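PDB 6PZ7: endoglucanase family 5 from Clostridium acetobutylicum ATCC 824, which probably hydrolyses internal beta-glucosidic linkages in cellulose and related plant polysaccharides, acting as a broad-specificity endoglucanase of glycoside hydrolase subfamily GH5_4. Local coordinates for residues Trp20-Thr25 / Pro38-Ala43; Asn304-Ser307 / Asp311-Tyr314; Ala115-Glu120 / Asn168-Thr173; Lys123-Ile128 / Leu139-Leu144. All blocks are in the same frame, centred on the assembly; numbering follows the deposited sequence. Where two conformers were deposited one is given.

Contact 1 of 4, residues Trp20-Thr25 / Pro38-Ala43; sequences WNLGNT and PKTTKA
Thr40 points its side chain at Leu22 and Thr25, and these three buried residues make the whole contact, which is small and holds no hydrogen bond between the segments. From CB of Thr40 the chain forks: chi1 of -52° puts OG1 beside the backbone N and leaves CG2 anti to it. The methyl CG2 meets the end of Leu22 almost evenly, 4.0 Å from Leu22 CD1 and 4.1 Å from Leu22 CD2, with the two side chains reaching tip to tip. The hydroxyl branch sits among carbons on this side: Thr40 OG1 is 3.3 Å from Thr25 CG2, where the two threonines cross at about a right angle, and 3.8 Å from Leu22 CD2. Its polar partner is Glu32 OE2, in the long loop joining the segments. Thr25 turns its own hydroxyl back instead, Thr25 OG1 donating to Gly23 O at 2.8 Å from above the carbonyl plane; Thr25 OG1 is also bonded to Arg319 NH1. Leu22 is the centre of an inverse gamma turn, and Thr41 is the N-cap of helix 42-51. The contact thus ties the two ends of the connection from strand 19-22 to helix 42-51, in the TIM-barrel beta-alpha-beta unit completed by strand 55-58.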
loop_
_atom_site.group_PDB
_atom_site.type_symbol
_atom_site.label_atom_id
_atom_site.label_comp_id
_atom_site.label_asym_id
_atom_site.label_seq_id
_atom_site.Cartn_x
_atom_site.Cartn_y
_atom_site.Cartn_z
ATOM N N TRP A 20 -0.832 -7.801 5.219
ATOM C CA TRP A 20 -0.230 -7.099 6.345
ATOM C C TRP A 20 0.914 -6.246 5.817
ATOM O O TRP A 20 1.728 -6.726 5.028
ATOM C CB TRP A 20 0.217 -8.123 7.390
ATOM C CG TRP A 20 0.849 -7.595 8.644
ATOM C CD1 TRP A 20 0.199 -7.326 9.821
ATOM C CD2 TRP A 20 2.250 -7.393 8.886
ATOM N NE1 TRP A 20 1.124 -6.968 10.782
ATOM C CE2 TRP A 20 2.382 -6.976 10.230
ATOM C CE3 TRP A 20 3.393 -7.506 8.107
ATOM C CZ2 TRP A 20 3.609 -6.691 10.818
ATOM C CZ3 TRP A 20 4.614 -7.235 8.677
ATOM C CH2 TRP A 20 4.720 -6.824 10.024
ATOM N N ASN A 21 0.972 -4.987 6.245
ATOM C CA ASN A 21 2.053 -4.072 5.904
ATOM C C ASN A 21 3.203 -4.153 6.902
ATOM O O ASN A 21 2.989 -3.998 8.126
ATOM C CB ASN A 21 1.596 -2.609 5.937
ATOM C CG ASN A 21 0.874 -2.131 4.694
ATOM O OD1 ASN A 21 1.523 -1.727 3.738
ATOM N ND2 ASN A 21 -0.447 -2.143 4.742
ATOM N N LEU A 22 4.420 -4.241 6.370
ATOM C CA LEU A 22 5.659 -4.075 7.147
ATOM C C LEU A 22 5.948 -2.579 7.292
ATOM O O LEU A 22 6.845 -2.018 6.681
ATOM C CB LEU A 22 6.791 -4.812 6.464
ATOM C CG LEU A 22 8.119 -4.869 7.204
ATOM C CD1 LEU A 22 8.019 -5.784 8.440
ATOM C CD2 LEU A 22 9.202 -5.346 6.242
ATOM N N GLY A 23 5.103 -1.893 8.068
ATOM C CA GLY A 23 5.146 -0.434 8.116
ATOM C C GLY A 23 6.216 0.141 9.022
ATOM O O GLY A 23 6.687 -0.511 9.968
ATOM N N ASN A 24 6.600 1.376 8.735
ATOM C CA ASN A 24 7.629 2.074 9.509
ATOM C C ASN A 24 8.922 1.279 9.595
ATOM O O ASN A 24 9.603 1.271 10.619
ATOM C CB ASN A 24 7.124 2.497 10.898
ATOM C CG ASN A 24 6.242 3.728 10.864
ATOM O OD1 ASN A 24 5.702 4.120 9.836
ATOM N ND2 ASN A 24 6.057 4.326 12.056
ATOM N N THR A 25 9.291 0.665 8.467
ATOM C CA THR A 25 10.425 -0.242 8.375
ATOM C C THR A 25 11.313 0.202 7.213
ATOM O O THR A 25 12.086 1.144 7.369
ATOM C CB THR A 25 9.936 -1.687 8.332
ATOM O OG1 THR A 25 9.041 -1.891 9.457
ATOM C CG2 THR A 25 11.022 -2.703 8.452
ATOM N N PRO A 38 12.622 -3.107 15.086
ATOM C CA PRO A 38 13.824 -3.943 14.993
ATOM C C PRO A 38 14.072 -4.298 13.530
ATOM O O PRO A 38 13.174 -4.235 12.673
ATOM C CB PRO A 38 13.414 -5.190 15.790
ATOM C CG PRO A 38 11.915 -5.279 15.621
ATOM C CD PRO A 38 11.469 -3.849 15.644
ATOM N N LYS A 39 15.294 -4.690 13.211
ATOM C CA LYS A 39 15.571 -5.208 11.872
ATOM C C LYS A 39 14.664 -6.408 11.594
ATOM O O LYS A 39 14.523 -7.311 12.424
ATOM C CB LYS A 39 17.047 -5.586 11.774
ATOM C CG LYS A 39 17.465 -6.030 10.385
ATOM C CD LYS A 39 18.962 -6.239 10.312
ATOM C CE LYS A 39 19.360 -6.758 8.932
ATOM N NZ LYS A 39 20.853 -6.906 8.781
ATOM N N THR A 40 14.042 -6.426 10.428
ATOM C CA THR A 40 13.086 -7.483 10.111
ATOM C C THR A 40 13.793 -8.825 9.975
ATOM O O THR A 40 14.890 -8.906 9.426
ATOM C CB THR A 40 12.375 -7.155 8.807
ATOM O OG1 THR A 40 11.843 -5.831 8.863
ATOM C CG2 THR A 40 11.232 -8.108 8.508
ATOM N N THR A 41 13.154 -9.873 10.486
ATOM C CA THR A 41 13.655 -11.234 10.384
ATOM C C THR A 41 12.643 -12.130 9.669
ATOM O O THR A 41 11.434 -11.852 9.614
ATOM C CB THR A 41 13.928 -11.842 11.760
ATOM O OG1 THR A 41 12.677 -11.942 12.437
ATOM C CG2 THR A 41 14.890 -11.011 12.574
ATOM N N LYS A 42 13.162 -13.236 9.153
ATOM C CA LYS A 42 12.312 -14.264 8.569
ATOM C C LYS A 42 11.264 -14.735 9.568
ATOM O O LYS A 42 10.104 -14.980 9.209
ATOM C CB LYS A 42 13.193 -15.428 8.114
ATOM C CG LYS A 42 12.479 -16.654 7.588
ATOM C CD LYS A 42 11.616 -16.303 6.397
ATOM C CE LYS A 42 11.555 -17.488 5.400
ATOM N NZ LYS A 42 10.891 -18.709 5.973
ATOM N N ALA A 43 11.650 -14.856 10.837
ATOM C CA ALA A 43 10.717 -15.349 11.848
ATOM C C ALA A 43 9.511 -14.424 12.011
ATOM O O ALA A 43 8.394 -14.879 12.270
ATOM C CB ALA A 43 11.423 -15.523 13.181
#

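Contact 2 of 4, residues Asn304-Ser307 / Asp311-Tyr314; sequences NGKS and DDNY
An Asx turn led by Asn304 closes the loop that follows strand 298-303, the last of the barrel, against Asp312 and Tyr314. The amide of Asn304 works at both ends. Its OD1 takes the turn bond from Lys306 N at 3.3 Å, the donor standing above the carbonyl plane, and a second, weak bond from Tyr314 N. Its ND2 gives a nearly straight bond to Asp312 O (2.9 Å, 168° at the hydrogen), with the acceptor lying in the amide plane. Two bonds and a weak third hold the rotation of this buried amide. A chi1 of 62°, which sets CG between the backbone N and the carbonyl carbon, lets OD1 curl back to Lys306 N. ND2 also lies at the edge of the Tyr314 ring, 3.9 Å from Tyr314 CD2. Further out, the Lys306 chain bends at chi3 (71°) and passes over Asp312 O, so that Lys306 NZ meets Asp312 OD2 in a salt bridge of 2.8 Å, on the anti side of the carboxylate. Water 1 accepts from Lys306 NZ and donates to Asp311 O. The loop lies between strands 298-303 and 317-318: Tyr314 O takes a bond from Trp301 NE1, the Tyr314 ring meets Trp302 edge-to-face, and Asn304 packs on Asn24 in the loop that follows strand 19-22.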
loop_
_atom_site.group_PDB
_atom_site.type_symbol
_atom_site.label_atom_id
_atom_site.label_comp_id
_atom_site.label_asym_id
_atom_site.label_seq_id
_atom_site.Cartn_x
_atom_site.Cartn_y
_atom_site.Cartn_z
ATOM N N ASN A 304 2.526 -0.524 11.938
ATOM C CA ASN A 304 3.753 0.268 12.085
ATOM C C ASN A 304 4.587 -0.128 13.288
ATOM O O ASN A 304 5.555 0.559 13.617
ATOM C CB ASN A 304 3.451 1.763 12.048
ATOM C CG ASN A 304 2.553 2.219 13.181
ATOM O OD1 ASN A 304 2.126 1.431 14.035
ATOM N ND2 ASN A 304 2.238 3.494 13.157
ATOM N N GLY A 305 4.231 -1.205 13.972
ATOM C CA GLY A 305 5.024 -1.658 15.105
ATOM C C GLY A 305 4.744 -0.924 16.395
ATOM O O GLY A 305 5.492 -1.114 17.378
ATOM N N LYS A 306 3.738 -0.069 16.445
ATOM C CA LYS A 306 3.412 0.751 17.619
ATOM C C LYS A 306 2.074 0.250 18.160
ATOM O O LYS A 306 1.024 0.431 17.526
ATOM C CB LYS A 306 3.320 2.221 17.207
ATOM C CG LYS A 306 4.672 2.818 16.769
ATOM C CD LYS A 306 4.471 4.179 16.079
ATOM C CE LYS A 306 4.059 5.254 17.026
ATOM N NZ LYS A 306 4.122 6.557 16.295
ATOM N N SER A 307 2.083 -0.344 19.358
ATOM C CA SER A 307 0.872 -0.933 19.930
ATOM C C SER A 307 0.480 -0.352 21.278
ATOM O O SER A 307 -0.390 -0.919 21.942
ATOM C CB SER A 307 1.014 -2.450 19.995
ATOM O OG SER A 307 2.115 -2.812 20.813
ATOM N N ASP A 311 -2.552 7.986 19.621
ATOM C CA ASP A 311 -2.205 8.447 18.287
ATOM C C ASP A 311 -1.184 7.546 17.611
ATOM O O ASP A 311 -0.115 7.264 18.162
ATOM C CB ASP A 311 -1.656 9.871 18.392
ATOM C CG ASP A 311 -1.377 10.497 17.045
ATOM O OD1 ASP A 311 -2.236 10.429 16.163
ATOM O OD2 ASP A 311 -0.278 11.065 16.869
ATOM N N ASP A 312 -1.520 7.125 16.404
ATOM C CA ASP A 312 -0.605 6.455 15.480
ATOM C C ASP A 312 -0.208 5.052 15.916
ATOM O O ASP A 312 0.773 4.503 15.385
ATOM C CB ASP A 312 0.647 7.323 15.201
ATOM C CG ASP A 312 1.372 6.935 13.938
ATOM O OD1 ASP A 312 0.698 6.687 12.939
ATOM O OD2 ASP A 312 2.605 6.875 13.971
ATOM N N ASN A 313 -0.917 4.423 16.846
ATOM C CA ASN A 313 -0.539 3.077 17.298
ATOM C C ASN A 313 -1.389 2.047 16.558
ATOM O O ASN A 313 -2.420 1.592 17.041
ATOM C CB ASN A 313 -0.721 2.945 18.806
ATOM C CG ASN A 313 0.385 3.626 19.595
ATOM O OD1 ASN A 313 1.453 3.051 19.791
ATOM N ND2 ASN A 313 0.104 4.826 20.112
ATOM N N TYR A 314 -0.936 1.677 15.348
ATOM C CA TYR A 314 -1.602 0.727 14.468
ATOM C C TYR A 314 -1.054 -0.694 14.571
ATOM O O TYR A 314 -1.611 -1.618 13.927
ATOM C CB TYR A 314 -1.458 1.193 12.989
ATOM C CG TYR A 314 -2.226 2.437 12.646
ATOM C CD1 TYR A 314 -3.564 2.362 12.338
ATOM C CD2 TYR A 314 -1.600 3.674 12.575
ATOM C CE1 TYR A 314 -4.283 3.489 12.005
ATOM C CE2 TYR A 314 -2.307 4.814 12.203
ATOM C CZ TYR A 314 -3.649 4.694 11.945
ATOM O OH TYR A 314 -4.427 5.802 11.586
HETATM O O HOH W 1 2.428 8.177 18.526
#

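Contact 3 of 4, residues Ala115-Glu120 / Asn168-Thr173; sequences AASTDE and NKFNLT
Thr118 and Phe170 are brought together by similar first torsions: chi1 of -66° puts Thr118 OG1 beside its own backbone N, facing the ring, while -71° swings the Phe170 ring across to the neighbouring helix. These are adjacent helices of the outer layer of the TIM barrel, running the same way; the short segments lie 9.9 Å apart at closest approach and cross at -22°. Thr118 OG1 sits at the edge of the ring, in its plane, 3.6 Å from Phe170 CE1. That hydroxyl is bonded to Glu114 O one turn back, so here it acts as packing. Ser117 CB comes obliquely to the ring, 3.4 Å from Phe170 CZ, while its OG is held by Trp106 O and Ile108 N. One turn beyond Phe170, Thr173 meets the other branch of Thr118, the two side chains crossing at a slant, with Thr118 CG2 3.5 Å from Thr173 OG1 and 3.9 Å from Thr173 CG2. Beside this seam, in the conformer modelled here, Lys169 NZ forms a salt bridge with Glu114 OE1. Thr173 spends its hydroxyl within its own helix: Thr173 OG1 donates to Lys169 O at 3.0 Å, and Thr173 N reaches that oxygen from the opposite face of the carbonyl plane.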
loop_
_atom_site.group_PDB
_atom_site.type_symbol
_atom_site.label_atom_id
_atom_site.label_comp_id
_atom_site.label_asym_id
_atom_site.label_seq_id
_atom_site.Cartn_x
_atom_site.Cartn_y
_atom_site.Cartn_z
ATOM N N ALA A 115 8.493 17.375 -15.429
ATOM C CA ALA A 115 9.562 16.825 -16.275
ATOM C C ALA A 115 10.680 16.254 -15.428
ATOM O O ALA A 115 11.196 15.163 -15.725
ATOM C CB ALA A 115 10.094 17.904 -17.219
ATOM N N ALA A 116 11.098 16.952 -14.384
ATOM C CA ALA A 116 12.209 16.472 -13.586
ATOM C C ALA A 116 11.824 15.242 -12.779
ATOM O O ALA A 116 12.605 14.282 -12.643
ATOM C CB ALA A 116 12.716 17.564 -12.642
ATOM N N SER A 117 10.611 15.222 -12.233
ATOM C CA SER A 117 10.124 14.059 -11.504
ATOM C C SER A 117 9.951 12.855 -12.421
ATOM O O SER A 117 10.305 11.726 -12.044
ATOM C CB SER A 117 8.790 14.344 -10.801
ATOM O OG SER A 117 8.939 15.197 -9.673
ATOM N N THR A 118 9.448 13.065 -13.635
ATOM C CA THR A 118 9.301 11.985 -14.602
ATOM C C THR A 118 10.647 11.373 -14.944
ATOM O O THR A 118 10.809 10.133 -15.015
ATOM C CB THR A 118 8.626 12.515 -15.861
ATOM O OG1 THR A 118 7.284 12.897 -15.525
ATOM C CG2 THR A 118 8.604 11.488 -17.006
ATOM N N ASP A 119 11.638 12.216 -15.147
ATOM C CA ASP A 119 12.961 11.716 -15.475
ATOM C C ASP A 119 13.504 10.880 -14.326
ATOM O O ASP A 119 14.038 9.786 -14.533
ATOM C CB ASP A 119 13.887 12.889 -15.792
ATOM C CG ASP A 119 15.274 12.429 -16.078
ATOM O OD1 ASP A 119 15.471 11.825 -17.150
ATOM O OD2 ASP A 119 16.137 12.628 -15.227
ATOM N N GLU A 120 13.433 11.382 -13.102
ATOM C CA GLU A 120 13.977 10.633 -11.974
ATOM C C GLU A 120 13.197 9.333 -11.764
ATOM O O GLU A 120 13.785 8.290 -11.462
ATOM C CB GLU A 120 14.011 11.500 -10.707
ATOM C CG GLU A 120 14.741 10.766 -9.618
ATOM C CD GLU A 120 15.070 11.593 -8.374
ATOM O OE1 GLU A 120 14.854 12.820 -8.368
ATOM O OE2 GLU A 120 15.558 10.938 -7.393
ATOM N N ASN A 168 -1.380 10.791 -13.244
ATOM C CA ASN A 168 -1.595 9.830 -14.317
ATOM C C ASN A 168 -0.339 9.683 -15.168
ATOM O O ASN A 168 0.009 8.576 -15.595
ATOM C CB ASN A 168 -2.776 10.248 -15.195
ATOM C CG ASN A 168 -4.118 10.064 -14.501
ATOM O OD1 ASN A 168 -4.290 9.152 -13.672
ATOM N ND2 ASN A 168 -5.077 10.878 -14.841
ATOM N N LYS A 169 0.357 10.800 -15.434
ATOM C CA LYS A 169 1.600 10.748 -16.192
ATOM C C LYS A 169 2.681 9.995 -15.430
ATOM O O LYS A 169 3.422 9.202 -16.019
ATOM C CB LYS A 169 2.058 12.177 -16.532
ATOM C CG LYS A 169 1.010 13.057 -17.246
ATOM C CD LYS A 169 1.569 14.447 -17.523
ATOM C CE LYS A 169 0.523 15.409 -18.044
ATOM N NZ LYS A 169 1.104 16.761 -18.336
ATOM N N PHE A 170 2.786 10.226 -14.131
ATOM C CA PHE A 170 3.772 9.505 -13.343
ATOM C C PHE A 170 3.496 7.999 -13.326
ATOM O O PHE A 170 4.432 7.196 -13.446
ATOM C CB PHE A 170 3.782 10.002 -11.900
ATOM C CG PHE A 170 4.347 11.401 -11.678
ATOM C CD1 PHE A 170 5.100 12.074 -12.626
ATOM C CD2 PHE A 170 4.140 11.998 -10.459
ATOM C CE1 PHE A 170 5.612 13.339 -12.353
ATOM C CE2 PHE A 170 4.663 13.258 -10.181
ATOM C CZ PHE A 170 5.402 13.925 -11.133
ATOM N N ASN A 171 2.232 7.596 -13.149
ATOM C CA ASN A 171 1.913 6.176 -13.159
ATOM C C ASN A 171 2.238 5.564 -14.515
ATOM O O ASN A 171 2.729 4.430 -14.589
ATOM C CB ASN A 171 0.436 5.961 -12.803
ATOM C CG ASN A 171 0.157 6.061 -11.308
ATOM O OD1 ASN A 171 1.028 5.738 -10.482
ATOM N ND2 ASN A 171 -1.068 6.431 -10.948
ATOM N N LEU A 172 1.926 6.280 -15.595
ATOM C CA LEU A 172 2.239 5.795 -16.936
ATOM C C LEU A 172 3.738 5.623 -17.127
ATOM O O LEU A 172 4.183 4.596 -17.645
ATOM C CB LEU A 172 1.698 6.765 -17.988
ATOM C CG LEU A 172 2.031 6.424 -19.433
ATOM C CD1 LEU A 172 1.523 5.092 -19.796
ATOM C CD2 LEU A 172 1.482 7.509 -20.369
ATOM N N THR A 173 4.519 6.620 -16.703
ATOM C CA THR A 173 5.966 6.545 -16.793
ATOM C C THR A 173 6.467 5.316 -16.051
ATOM O O THR A 173 7.316 4.564 -16.552
ATOM C CB THR A 173 6.589 7.801 -16.173
ATOM O OG1 THR A 173 6.232 8.968 -16.928
ATOM C CG2 THR A 173 8.104 7.693 -16.135
#

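Contact 4 of 4, residues Lys123-Ile128 / Leu139-Leu144; sequences KVWGQI and LIFQTL. Unlike the reference sequence in segment 139-144: Gln142 (reference Glu).
The Trp125 indole and the Phe141 ring meet at an oblique angle, their planes 41° apart and the centroid of the six-membered indole ring 5.2 Å from that of the phenyl. Trp125 CZ3 lies over one face of the Phe141 ring, offset toward the rim and 3.8 Å from Phe141 CD2. Phe141 CG stands anti to the carbonyl carbon (chi1 -67°), which brings the ring alongside the indole, and the two side chains slide past each other in opposite directions. One face of the indole carries Ile128 CD1 from the next turn of its own helix. At the indole edge are two backbone carbonyls: Trp125 NE1 donates to Thr143 O at 3.0 Å, in the ring plane and on a lone pair of the oxygen, and Gln142 O is 3.4 Å from Trp125 CZ2. Because the bond is fairly straight (160° at the hydrogen) and lies in both planes, it fixes how the indole is turned. Thr100 OG1 bonds the same Thr143 oxygen. Gln142, where the reference sequence has Glu, leaves from the far side and is held by Arg57 and Asn99. The contact packs helix 111-132 on the end of strand 139-142, as in the helix-on-sheet layer of a TIM barrel, within the beta-alpha-beta unit begun by strand 95-99; in family 5 enzymes the acid/base glutamate follows closely after this fourth strand.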
loop_
_atom_site.group_PDB
_atom_site.type_symbol
_atom_site.label_atom_id
_atom_site.label_comp_id
_atom_site.label_asym_id
_atom_site.label_seq_id
_atom_site.Cartn_x
_atom_site.Cartn_y
_atom_site.Cartn_z
ATOM N N LYS A 123 14.525 6.710 -14.080
ATOM C CA LYS A 123 15.807 6.144 -13.667
ATOM C C LYS A 123 15.660 5.239 -12.453
ATOM O O LYS A 123 16.274 4.169 -12.365
ATOM C CB LYS A 123 16.807 7.268 -13.343
ATOM C CG LYS A 123 17.667 7.726 -14.503
ATOM C CD LYS A 123 16.875 8.493 -15.589
ATOM C CE LYS A 123 17.824 9.083 -16.671
ATOM N NZ LYS A 123 17.049 9.782 -17.701
ATOM N N VAL A 124 14.866 5.670 -11.480
ATOM C CA VAL A 124 14.712 4.926 -10.224
ATOM C C VAL A 124 13.913 3.637 -10.435
ATOM O O VAL A 124 14.375 2.559 -10.062
ATOM C CB VAL A 124 14.113 5.827 -9.124
ATOM C CG1 VAL A 124 13.726 5.031 -7.907
ATOM C CG2 VAL A 124 15.092 6.927 -8.760
ATOM N N TRP A 125 12.728 3.715 -11.052
ATOM C CA TRP A 125 11.988 2.486 -11.346
ATOM C C TRP A 125 12.752 1.579 -12.302
ATOM O O TRP A 125 12.626 0.350 -12.227
ATOM C CB TRP A 125 10.559 2.736 -11.849
ATOM C CG TRP A 125 9.529 2.634 -10.766
ATOM C CD1 TRP A 125 8.774 3.616 -10.223
ATOM C CD2 TRP A 125 9.226 1.451 -10.024
ATOM N NE1 TRP A 125 7.986 3.136 -9.224
ATOM C CE2 TRP A 125 8.267 1.801 -9.061
ATOM C CE3 TRP A 125 9.682 0.117 -10.070
ATOM C CZ2 TRP A 125 7.771 0.870 -8.144
ATOM C CZ3 TRP A 125 9.158 -0.793 -9.188
ATOM C CH2 TRP A 125 8.220 -0.414 -8.227
ATOM N N GLY A 126 13.582 2.111 -13.206
ATOM C CA GLY A 126 14.359 1.227 -14.069
ATOM C C GLY A 126 15.285 0.339 -13.265
ATOM O O GLY A 126 15.416 -0.860 -13.517
ATOM N N GLN A 127 15.931 0.908 -12.242
ATOM C CA GLN A 127 16.819 0.123 -11.396
ATOM C C GLN A 127 16.055 -0.866 -10.506
ATOM O O GLN A 127 16.475 -2.004 -10.330
ATOM C CB GLN A 127 17.679 1.059 -10.542
ATOM C CG GLN A 127 18.720 1.825 -11.326
ATOM C CD GLN A 127 19.325 2.913 -10.487
ATOM O OE1 GLN A 127 20.280 2.656 -9.746
ATOM N NE2 GLN A 127 18.734 4.082 -10.529
ATOM N N ILE A 128 14.958 -0.434 -9.884
ATOM C CA ILE A 128 14.177 -1.346 -9.042
ATOM C C ILE A 128 13.655 -2.502 -9.887
ATOM O O ILE A 128 13.810 -3.678 -9.555
ATOM C CB ILE A 128 13.012 -0.615 -8.351
ATOM C CG1 ILE A 128 13.452 0.553 -7.469
ATOM C CG2 ILE A 128 12.152 -1.620 -7.506
ATOM C CD1 ILE A 128 12.295 1.484 -7.087
ATOM N N LEU A 139 5.265 -11.455 -6.914
ATOM C CA LEU A 139 5.812 -10.127 -6.636
ATOM C C LEU A 139 5.062 -9.111 -7.492
ATOM O O LEU A 139 5.058 -9.195 -8.725
ATOM C CB LEU A 139 7.312 -10.056 -6.929
ATOM C CG LEU A 139 7.943 -8.698 -6.663
ATOM C CD1 LEU A 139 7.780 -8.229 -5.224
ATOM C CD2 LEU A 139 9.436 -8.697 -7.066
ATOM N N ILE A 140 4.392 -8.185 -6.821
ATOM C CA ILE A 140 3.613 -7.100 -7.416
ATOM C C ILE A 140 4.366 -5.802 -7.163
ATOM O O ILE A 140 4.884 -5.586 -6.048
ATOM C CB ILE A 140 2.226 -7.060 -6.735
ATOM C CG1 ILE A 140 1.451 -8.361 -7.057
ATOM C CG2 ILE A 140 1.433 -5.829 -7.149
ATOM C CD1 ILE A 140 0.197 -8.553 -6.244
ATOM N N PHE A 141 4.455 -4.942 -8.181
ATOM C CA PHE A 141 5.016 -3.612 -8.010
ATOM C C PHE A 141 3.881 -2.621 -7.798
ATOM O O PHE A 141 2.869 -2.694 -8.490
ATOM C CB PHE A 141 5.846 -3.163 -9.229
ATOM C CG PHE A 141 7.115 -3.938 -9.482
ATOM C CD1 PHE A 141 7.737 -4.699 -8.530
ATOM C CD2 PHE A 141 7.685 -3.878 -10.730
ATOM C CE1 PHE A 141 8.906 -5.401 -8.829
ATOM C CE2 PHE A 141 8.825 -4.592 -11.046
ATOM C CZ PHE A 141 9.468 -5.315 -10.093
ATOM N N GLN A 142 4.059 -1.665 -6.890
ATOM C CA GLN A 142 3.114 -0.571 -6.685
ATOM C C GLN A 142 3.902 0.705 -7.004
ATOM O O GLN A 142 4.923 0.997 -6.376
ATOM C CB GLN A 142 2.608 -0.602 -5.259
ATOM C CG GLN A 142 1.799 0.598 -4.843
ATOM C CD GLN A 142 1.545 0.621 -3.339
ATOM O OE1 GLN A 142 1.887 1.624 -2.657
ATOM N NE2 GLN A 142 0.987 -0.388 -2.827
ATOM N N THR A 143 3.459 1.446 -8.007
ATOM C CA THR A 143 4.291 2.510 -8.574
ATOM C C THR A 143 4.619 3.608 -7.583
ATOM O O THR A 143 5.768 4.068 -7.515
ATOM C CB THR A 143 3.583 3.091 -9.805
ATOM O OG1 THR A 143 2.295 3.525 -9.403
ATOM C CG2 THR A 143 3.498 2.086 -10.947
ATOM N N LEU A 144 3.606 4.045 -6.831
ATOM C CA LEU A 144 3.628 5.196 -5.954
ATOM C C LEU A 144 2.753 4.865 -4.760
ATOM O O LEU A 144 1.806 4.077 -4.866
ATOM C CB LEU A 144 3.058 6.425 -6.661
ATOM C CG LEU A 144 3.707 6.845 -7.989
ATOM C CD1 LEU A 144 2.866 7.886 -8.676
ATOM C CD2 LEU A 144 5.102 7.369 -7.711
#

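From the N terminus, contact 1 comes first along the chain, closing the loop between the first barrel strand and its helix. Contacts 3 and 4 come next and are nested: 123-128 with 139-144 closes inside the longer loop spanned by 115-120 and 168-173. Both use helix 111-132, which contact 3 joins to helix 161-180 and contact 4 to strand 139-142. They touch where Asn171 OD1 lies 2.8 Å from Thr143 OG1, a probable hydrogen bond. Contact 2 closes a short loop after the last strand, with its centre about 33 Å from that of contact 3. It comes back beside contact 1 because the barrel's last and first strands lie side by side.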